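PDB 3HX9: protein Rv3592 from Mycobacterium tuberculosis, which probably degrades heme by oxidation, opening the porphyrin ring to mycobilin and releasing the iron when a suitable electron donor is present. Local coordinates for residues Pro2-Pro12 and Val83-Val94. Sequence-based numbering, arbitrary orientation.
Sequences PVVKINAIEVP and VATGASLLEFEV. With HEM (protoporphyrin IX containing Fe), chain E.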
loop_
_atom_site.group_PDB
_atom_site.type_symbol
_atom_site.label_atom_id
_atom_site.label_comp_id
_atom_site.label_asym_id
_atom_site.label_seq_id
_atom_site.Cartn_x
_atom_site.Cartn_y
_atom_site.Cartn_z
ATOM N N PRO A 2 11.701 6.950 3.443
ATOM C CA PRO A 2 11.247 6.590 2.056
ATOM C C PRO A 2 9.807 7.007 1.816
ATOM O O PRO A 2 9.131 7.520 2.703
ATOM C CB PRO A 2 11.349 5.075 2.010
ATOM C CG PRO A 2 12.409 4.765 3.079
ATOM C CD PRO A 2 12.207 5.775 4.161
ATOM N N VAL A 3 9.395 6.910 0.566
ATOM C CA VAL A 3 8.005 7.354 0.230
ATOM C C VAL A 3 7.350 6.268 -0.519
ATOM O O VAL A 3 8.020 5.413 -1.113
ATOM C CB VAL A 3 7.960 8.665 -0.607
ATOM C CG1 VAL A 3 8.556 9.820 0.235
ATOM C CG2 VAL A 3 8.775 8.546 -1.964
ATOM N N VAL A 4 6.023 6.348 -0.590
ATOM C CA VAL A 4 5.220 5.401 -1.371
ATOM C C VAL A 4 4.345 6.230 -2.297
ATOM O O VAL A 4 3.731 7.223 -1.865
ATOM C CB VAL A 4 4.307 4.561 -0.407
ATOM C CG1 VAL A 4 3.378 3.729 -1.258
ATOM C CG2 VAL A 4 5.125 3.565 0.342
ATOM N N LYS A 5 4.363 5.875 -3.572
ATOM C CA LYS A 5 3.508 6.522 -4.566
ATOM C C LYS A 5 2.627 5.444 -5.168
ATOM O O LYS A 5 3.120 4.513 -5.789
ATOM C CB LYS A 5 4.402 7.136 -5.626
ATOM C CG LYS A 5 5.491 8.133 -5.043
ATOM C CD LYS A 5 4.789 9.418 -4.406
ATOM C CE LYS A 5 5.758 10.589 -4.049
ATOM N NZ LYS A 5 6.971 9.950 -3.942
ATOM N N ILE A 6 1.304 5.561 -5.008
ATOM C CA ILE A 6 0.458 4.480 -5.445
ATOM C C ILE A 6 -0.348 5.042 -6.632
ATOM O O ILE A 6 -0.996 6.101 -6.434
ATOM C CB ILE A 6 -0.568 4.148 -4.326
ATOM C CG1 ILE A 6 0.166 3.757 -3.025
ATOM C CG2 ILE A 6 -1.562 2.983 -4.829
ATOM C CD1 ILE A 6 -0.683 3.041 -1.964
ATOM N N ASN A 7 -0.301 4.377 -7.766
ATOM C CA ASN A 7 -1.275 4.702 -8.828
ATOM C C ASN A 7 -2.467 3.840 -8.615
ATOM O O ASN A 7 -2.359 2.620 -8.759
ATOM C CB ASN A 7 -0.669 4.583 -10.223
ATOM C CG ASN A 7 -1.421 5.448 -11.240
ATOM O OD1 ASN A 7 -1.641 4.995 -12.357
ATOM N ND2 ASN A 7 -1.770 6.648 -10.859
ATOM N N ALA A 8 -3.626 4.460 -8.309
ATOM C CA ALA A 8 -4.824 3.672 -8.075
ATOM C C ALA A 8 -5.616 3.733 -9.366
ATOM O O ALA A 8 -6.187 4.783 -9.680
ATOM C CB ALA A 8 -5.652 4.179 -6.826
ATOM N N ILE A 9 -5.659 2.629 -10.094
ATOM C CA ILE A 9 -6.103 2.624 -11.510
ATOM C C ILE A 9 -7.439 1.924 -11.646
ATOM O O ILE A 9 -7.718 0.899 -11.013
ATOM C CB ILE A 9 -5.068 2.049 -12.441
ATOM C CG1 ILE A 9 -4.616 0.654 -11.960
ATOM C CG2 ILE A 9 -3.934 3.000 -12.456
ATOM C CD1 ILE A 9 -3.676 -0.054 -12.953
ATOM N N GLU A 10 -8.324 2.608 -12.339
ATOM C CA GLU A 10 -9.681 2.089 -12.574
ATOM C C GLU A 10 -9.644 1.115 -13.734
ATOM O O GLU A 10 -9.248 1.462 -14.822
ATOM C CB GLU A 10 -10.622 3.276 -12.876
ATOM C CG GLU A 10 -11.001 4.078 -11.595
ATOM C CD GLU A 10 -11.177 5.609 -11.833
ATOM O OE1 GLU A 10 -10.668 6.446 -11.019
ATOM O OE2 GLU A 10 -11.813 5.986 -12.854
ATOM N N VAL A 11 -10.030 -0.127 -13.507
ATOM C CA VAL A 11 -9.873 -1.157 -14.500
ATOM C C VAL A 11 -11.240 -1.745 -14.715
ATOM O O VAL A 11 -11.821 -2.187 -13.781
ATOM C CB VAL A 11 -8.969 -2.293 -13.959
ATOM C CG1 VAL A 11 -8.866 -3.385 -14.966
ATOM C CG2 VAL A 11 -7.588 -1.734 -13.758
ATOM N N PRO A 12 -11.737 -1.778 -15.946
ATOM C CA PRO A 12 -13.119 -2.310 -16.141
ATOM C C PRO A 12 -13.239 -3.749 -15.669
ATOM O O PRO A 12 -12.308 -4.536 -15.782
ATOM C CB PRO A 12 -13.256 -2.319 -17.683
ATOM C CG PRO A 12 -12.486 -1.139 -18.097
ATOM C CD PRO A 12 -11.241 -1.140 -17.167
ATOM N N VAL A 83 -6.241 -0.055 -21.073
ATOM C CA VAL A 83 -7.519 -0.655 -20.673
ATOM C C VAL A 83 -8.114 0.105 -19.477
ATOM O O VAL A 83 -9.339 0.217 -19.352
ATOM C CB VAL A 83 -7.478 -2.183 -20.441
ATOM C CG1 VAL A 83 -7.197 -2.936 -21.772
ATOM C CG2 VAL A 83 -6.449 -2.548 -19.391
ATOM N N ALA A 84 -7.240 0.697 -18.657
ATOM C CA ALA A 84 -7.706 1.526 -17.555
ATOM C C ALA A 84 -8.561 2.736 -17.949
ATOM O O ALA A 84 -8.385 3.333 -18.995
ATOM C CB ALA A 84 -6.528 1.946 -16.644
ATOM N N THR A 85 -9.493 3.099 -17.109
ATOM C CA THR A 85 -10.370 4.233 -17.412
ATOM C C THR A 85 -10.211 5.413 -16.471
ATOM O O THR A 85 -11.088 6.297 -16.369
ATOM C CB THR A 85 -11.837 3.753 -17.423
ATOM O OG1 THR A 85 -12.143 3.120 -16.187
ATOM C CG2 THR A 85 -12.036 2.699 -18.538
ATOM N N GLY A 86 -9.094 5.454 -15.759
ATOM C CA GLY A 86 -8.811 6.612 -14.927
ATOM C C GLY A 86 -7.731 6.166 -13.933
ATOM O O GLY A 86 -7.474 4.939 -13.789
ATOM N N ALA A 87 -7.125 7.135 -13.278
ATOM C CA ALA A 87 -6.109 6.813 -12.269
ATOM C C ALA A 87 -6.060 7.972 -11.269
ATOM O O ALA A 87 -6.330 9.165 -11.622
ATOM C CB ALA A 87 -4.784 6.658 -12.968
ATOM N N SER A 88 -5.626 7.664 -10.052
ATOM C CA SER A 88 -5.423 8.678 -9.026
ATOM C C SER A 88 -4.081 8.340 -8.396
ATOM O O SER A 88 -3.921 7.238 -7.932
ATOM C CB SER A 88 -6.482 8.586 -7.928
ATOM O OG SER A 88 -7.779 8.916 -8.491
ATOM N N LEU A 89 -3.190 9.314 -8.321
ATOM C CA LEU A 89 -1.872 9.107 -7.625
ATOM C C LEU A 89 -2.079 9.434 -6.191
ATOM O O LEU A 89 -2.478 10.608 -5.845
ATOM C CB LEU A 89 -0.865 10.137 -8.189
ATOM C CG LEU A 89 0.571 10.088 -7.653
ATOM C CD1 LEU A 89 1.165 8.707 -7.748
ATOM C CD2 LEU A 89 1.366 11.072 -8.466
ATOM N N LEU A 90 -1.782 8.479 -5.295
ATOM C CA LEU A 90 -1.911 8.651 -3.890
ATOM C C LEU A 90 -0.484 8.670 -3.358
ATOM O O LEU A 90 0.279 7.741 -3.647
ATOM C CB LEU A 90 -2.707 7.486 -3.212
ATOM C CG LEU A 90 -3.915 7.024 -4.023
ATOM C CD1 LEU A 90 -4.552 5.800 -3.388
ATOM C CD2 LEU A 90 -4.960 8.167 -4.216
ATOM N N GLU A 91 -0.137 9.729 -2.603
ATOM C CA GLU A 91 1.263 9.898 -2.193
ATOM C C GLU A 91 1.458 9.966 -0.706
ATOM O O GLU A 91 0.744 10.653 0.016
ATOM C CB GLU A 91 1.857 11.191 -2.792
ATOM C CG GLU A 91 1.534 11.343 -4.300
ATOM C CD GLU A 91 2.213 12.566 -4.910
ATOM O OE1 GLU A 91 3.402 12.867 -4.615
ATOM O OE2 GLU A 91 1.553 13.202 -5.755
ATOM N N PHE A 92 2.470 9.233 -0.230
ATOM C CA PHE A 92 2.594 9.074 1.198
ATOM C C PHE A 92 4.069 9.121 1.580
ATOM O O PHE A 92 4.925 8.879 0.760
ATOM C CB PHE A 92 2.143 7.678 1.700
ATOM C CG PHE A 92 0.716 7.367 1.415
ATOM C CD1 PHE A 92 -0.250 7.611 2.397
ATOM C CD2 PHE A 92 0.347 6.835 0.184
ATOM C CE1 PHE A 92 -1.652 7.300 2.129
ATOM C CE2 PHE A 92 -1.056 6.513 -0.084
ATOM C CZ PHE A 92 -2.010 6.779 0.892
ATOM N N GLU A 93 4.300 9.354 2.855
ATOM C CA GLU A 93 5.653 9.209 3.456
ATOM C C GLU A 93 5.635 8.015 4.407
ATOM O O GLU A 93 4.678 7.768 5.128
ATOM C CB GLU A 93 6.065 10.482 4.211
ATOM C CG GLU A 93 6.502 11.676 3.314
ATOM C CD GLU A 93 6.421 13.076 4.027
ATOM O OE1 GLU A 93 6.009 13.147 5.209
ATOM O OE2 GLU A 93 6.742 14.109 3.366
ATOM N N VAL A 94 6.695 7.226 4.429
ATOM C CA VAL A 94 6.708 6.066 5.312
ATOM C C VAL A 94 7.116 6.513 6.740
ATOM O O VAL A 94 8.186 7.126 6.951
ATOM C CB VAL A 94 7.694 4.996 4.799
ATOM C CG1 VAL A 94 7.720 3.814 5.749
ATOM C CG2 VAL A 94 7.327 4.538 3.422
HETATM C CHA HEM E . -0.894 3.222 -17.205
HETATM C CHB HEM E . 2.836 0.340 -15.999
HETATM C CHC HEM E . 3.784 3.246 -12.207
HETATM C CHD HEM E . 0.650 6.496 -13.983
HETATM C C1A HEM E . -0.000 2.173 -17.139
HETATM C C2A HEM E . -0.087 0.996 -17.971
HETATM C C3A HEM E . 0.946 0.215 -17.656
HETATM C C4A HEM E . 1.679 0.830 -16.606
HETATM C CMA HEM E . 1.296 -1.170 -18.211
HETATM C CAA HEM E . -1.194 0.750 -19.036
HETATM C CBA HEM E . -2.416 0.125 -18.343
HETATM C CGA HEM E . -3.578 -0.236 -19.257
HETATM O O1A HEM E . -4.638 0.326 -19.060
HETATM O O2A HEM E . -3.448 -1.069 -20.160
HETATM C C1B HEM E . 3.377 0.890 -14.866
HETATM C C2B HEM E . 4.456 0.275 -14.110
HETATM C C3B HEM E . 4.716 1.078 -13.044
HETATM C C4B HEM E . 3.798 2.209 -13.090
HETATM C CMB HEM E . 5.193 -1.029 -14.454
HETATM C CAB HEM E . 5.751 0.751 -11.971
HETATM C CBB HEM E . 6.386 1.674 -11.258
HETATM C C1C HEM E . 3.030 4.380 -12.376
HETATM C C2C HEM E . 2.982 5.486 -11.453
HETATM C C3C HEM E . 2.074 6.324 -11.981
HETATM C C4C HEM E . 1.571 5.820 -13.207
HETATM C CMC HEM E . 3.669 5.606 -10.077
HETATM C CAC HEM E . 1.640 7.654 -11.386
HETATM C CBC HEM E . 2.604 8.564 -11.219
HETATM C C1D HEM E . -0.066 5.922 -14.997
HETATM C C2D HEM E . -1.175 6.565 -15.635
HETATM C C3D HEM E . -1.669 5.543 -16.643
HETATM C C4D HEM E . -0.812 4.378 -16.485
HETATM C CMD HEM E . -1.681 8.001 -15.313
HETATM C CAD HEM E . -2.860 5.713 -17.594
HETATM C CBD HEM E . -4.067 5.194 -16.792
HETATM C CGD HEM E . -5.352 5.531 -17.565
HETATM O O1D HEM E . -5.278 5.770 -18.774
HETATM O O2D HEM E . -6.460 5.682 -17.005
HETATM N NA HEM E . 1.104 2.047 -16.283
HETATM N NB HEM E . 3.021 2.048 -14.239
HETATM N NC HEM E . 2.183 4.611 -13.461
HETATM N ND HEM E . 0.077 4.634 -15.479
HETATM FE FE HEM E . 1.345 3.204 -14.694
HETATM O O HOH W 1 10.396 8.139 5.682
HETATM O O HOH W 2 -8.535 6.343 -9.374
#
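Val-83 and Ala-84 meet Pro-12 and Glu-10 where the first and last strands of the ferredoxin-like fold of the dimeric alpha+beta barrel (ABM) family lie antiparallel beside one of the two hemes. Val-83 leans its carbonyl O on Pro-12 CD, while its N bonds O2A, and more weakly O1A, of a propionate; the bond from Ala-84 N to HEM O1A is almost straight (2.7 Å, 179°). Thr-85 N then binds Glu-10 O, and Thr-85 CG2 touches Pro-12 CG (3.9 Å). Gly-86 O accepts the N-H of Glu-10, at a phi (162°) that suits glycine, and Gly-86 N comes to 2.9 Å from HEM O2D of the other propionate.

Residues 87-93 pair with 9-3. Ala-87 CB sits against Ile-9 CG2 (3.8 Å) and also touches the Asn-7 amide. With CG anti to the backbone N (chi1 -156°), Asn-7 lays that amide roughly flat over the porphyrin face, OD1 3.2 Å from HEM CHD. Ser-88 exchanges two backbone bonds with Ala-8, and a water joins its OG to Ala-8 O and Glu-10 OE1. Leu-89 returns to the heme side, CD1 3.8 Å from HEM CBC, and packs on Phe-63 of helix 60-68.

Leu-90 and Phe-92 exchange two backbone bonds each with Ile-6 and Val-4 and turn to the other face; the Phe-92 ring touches Ile-6 CD1 and Phe-52 of the second subunit. Glu-91 crosses the aliphatic part of Lys-5. From Glu-91 to Val-94 the strand also pairs with that subunit, carrying the sheet across the dimer. Val-94 N binds Pro-2 O at 3.0 Å, and one water donates to both Pro-2 O and Val-94 O.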